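Local coordinates for alginate lyase A1-II' (PDB 2CWS), which probably cleaves the polysaccharide alginate as a lyase of polysaccharide lyase family 7, at residues G47-W52 / Y221-S226. Sequence-based numbering, arbitrary orientation. Where two conformers were deposited one is given.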
loop_
_atom_site.group_PDB
_atom_site.type_symbol
_atom_site.label_atom_id
_atom_site.label_comp_id
_atom_site.label_asym_id
_atom_site.label_seq_id
_atom_site.Cartn_x
_atom_site.Cartn_y
_atom_site.Cartn_z
ATOM N N GLY A 47 14.469 7.828 12.258
ATOM C CA GLY A 47 14.531 8.126 10.832
ATOM C C GLY A 47 13.368 7.568 10.033
ATOM O O GLY A 47 13.280 7.859 8.827
ATOM N N ALA A 48 12.502 6.768 10.633
ATOM C CA ALA A 48 11.449 6.156 9.805
ATOM C C ALA A 48 10.427 7.164 9.360
ATOM O O ALA A 48 10.012 8.053 10.099
ATOM C CB ALA A 48 10.676 5.101 10.619
ATOM N N MET A 49 9.957 6.946 8.109
ATOM C CA MET A 49 8.730 7.616 7.633
ATOM C C MET A 49 7.568 6.896 8.335
ATOM O O MET A 49 7.385 5.677 8.165
ATOM C CB MET A 49 8.660 7.524 6.132
ATOM C CG MET A 49 7.354 7.993 5.506
ATOM S SD MET A 49 7.450 8.257 3.739
ATOM C CE MET A 49 7.976 6.652 3.157
ATOM N N THR A 50 6.802 7.650 9.130
ATOM C CA THR A 50 5.870 7.091 10.094
ATOM C C THR A 50 4.471 7.572 9.745
ATOM O O THR A 50 4.240 8.782 9.597
ATOM C CB THR A 50 6.302 7.532 11.497
ATOM O OG1 THR A 50 7.638 7.152 11.731
ATOM C CG2 THR A 50 5.426 6.793 12.555
ATOM N N PHE A 51 3.552 6.617 9.664
ATOM C CA PHE A 51 2.162 6.853 9.256
ATOM C C PHE A 51 1.263 6.554 10.439
ATOM O O PHE A 51 1.281 5.405 10.951
ATOM C CB PHE A 51 1.768 5.893 8.127
ATOM C CG PHE A 51 2.634 6.006 6.875
ATOM C CD1 PHE A 51 2.212 6.809 5.813
ATOM C CD2 PHE A 51 3.813 5.297 6.768
ATOM C CE1 PHE A 51 2.954 6.858 4.651
ATOM C CE2 PHE A 51 4.569 5.369 5.605
ATOM C CZ PHE A 51 4.132 6.135 4.528
ATOM N N TRP A 52 0.478 7.541 10.880
ATOM C CA TRP A 52 -0.449 7.358 11.997
ATOM C C TRP A 52 -1.874 7.629 11.508
ATOM O O TRP A 52 -2.100 8.620 10.793
ATOM C CB TRP A 52 -0.076 8.318 13.185
ATOM C CG TRP A 52 -1.137 8.211 14.256
ATOM C CD1 TRP A 52 -1.217 7.180 15.179
ATOM C CD2 TRP A 52 -2.265 9.053 14.527
ATOM N NE1 TRP A 52 -2.301 7.356 15.987
ATOM C CE2 TRP A 52 -2.976 8.524 15.602
ATOM C CE3 TRP A 52 -2.714 10.278 13.930
ATOM C CZ2 TRP A 52 -4.131 9.085 16.141
ATOM C CZ3 TRP A 52 -3.865 10.849 14.464
ATOM C CH2 TRP A 52 -4.552 10.264 15.559
ATOM N N TYR A 221 11.433 2.341 6.417
ATOM C CA TYR A 221 12.833 2.769 6.439
ATOM C C TYR A 221 13.401 2.868 5.027
ATOM O O TYR A 221 14.364 3.578 4.806
ATOM C CB TYR A 221 13.706 1.772 7.237
ATOM C CG TYR A 221 13.299 1.736 8.701
ATOM C CD1 TYR A 221 12.427 0.756 9.150
ATOM C CD2 TYR A 221 13.750 2.688 9.595
ATOM C CE1 TYR A 221 12.018 0.707 10.462
ATOM C CE2 TYR A 221 13.333 2.634 10.916
ATOM C CZ TYR A 221 12.485 1.664 11.347
ATOM O OH TYR A 221 12.065 1.574 12.662
ATOM N N SER A 222 12.770 2.197 4.057
ATOM C CA SER A 222 13.184 2.307 2.653
ATOM C C SER A 222 11.941 2.001 1.805
ATOM O O SER A 222 11.063 1.241 2.258
ATOM C CB SER A 222 14.347 1.372 2.332
ATOM O OG SER A 222 13.976 0.046 2.586
ATOM N N LEU A 223 11.910 2.583 0.600
ATOM C CA LEU A 223 10.729 2.411 -0.288
ATOM C C LEU A 223 11.158 2.778 -1.683
ATOM O O LEU A 223 11.594 3.916 -1.908
ATOM C CB LEU A 223 9.595 3.346 0.148
ATOM C CG LEU A 223 8.340 3.355 -0.749
ATOM C CD1 LEU A 223 7.658 1.999 -0.792
ATOM C CD2 LEU A 223 7.391 4.455 -0.286
ATOM N N SER A 224 11.068 1.838 -2.628
ATOM C CA SER A 224 11.442 2.109 -3.985
ATOM C C SER A 224 10.503 1.385 -4.937
ATOM O O SER A 224 9.934 0.357 -4.614
ATOM C CB SER A 224 12.917 1.761 -4.274
ATOM O OG SER A 224 13.108 0.391 -4.145
ATOM N N VAL A 225 10.407 1.929 -6.144
ATOM C CA VAL A 225 9.638 1.330 -7.228
ATOM C C VAL A 225 10.496 1.331 -8.487
ATOM O O VAL A 225 11.140 2.311 -8.793
ATOM C CB VAL A 225 8.348 2.134 -7.467
ATOM C CG1 VAL A 225 7.622 1.624 -8.699
ATOM C CG2 VAL A 225 7.436 2.108 -6.255
ATOM N N SER A 226 10.435 0.196 -9.210
ATOM C CA SER A 226 11.155 0.030 -10.465
ATOM C C SER A 226 10.217 -0.554 -11.498
ATOM O O SER A 226 9.599 -1.587 -11.288
ATOM C CB SER A 226 12.360 -0.908 -10.264
ATOM O OG SER A 226 13.029 -1.198 -11.481
#
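Ala-48 sets its methyl group over one face of the Tyr-221 ring, a CH-pi contact in which CB stands 4.1 Å from the ring centroid, 29° off the normal. The methyl lies off-centre over the ring, nearest CE2, 3.6 Å from Ala-48 CB. A second, looser apolar touch is made on the side that faces the other sheet, where the terminal CE of Met-49 comes within 4.1 Å of Leu-223 CD2. Met-49 gets there by an extended chain that bends only at its last torsion (chi3 58°), swinging CE toward the leucine. No hydrogen bond links the two segments; in this concanavalin-like jelly roll they illustrate how side chains keep two antiparallel neighbours in touch after their backbone pairing has ended. Backbone hydrogen bonds join Met-49 to Leu-220 and Phe-51 to Ala-218, but at Tyr-221 the strand bends away, and a classic beta bulge sets Tyr-221 and Ser-222 opposite the single residue Ser-94 of strand 88-99. Leu-70, from the other sheet, packs against both Met-49 and Leu-223. Asp-46, just ahead of segment 47-52, binds Tyr-221 OH through OD2 and Ala-48 N through OD1. A leucine in place of Tyr-221 would probably leave Asp-46 OD2 without its hydroxyl partner and the Ala-48 methyl without an aromatic face.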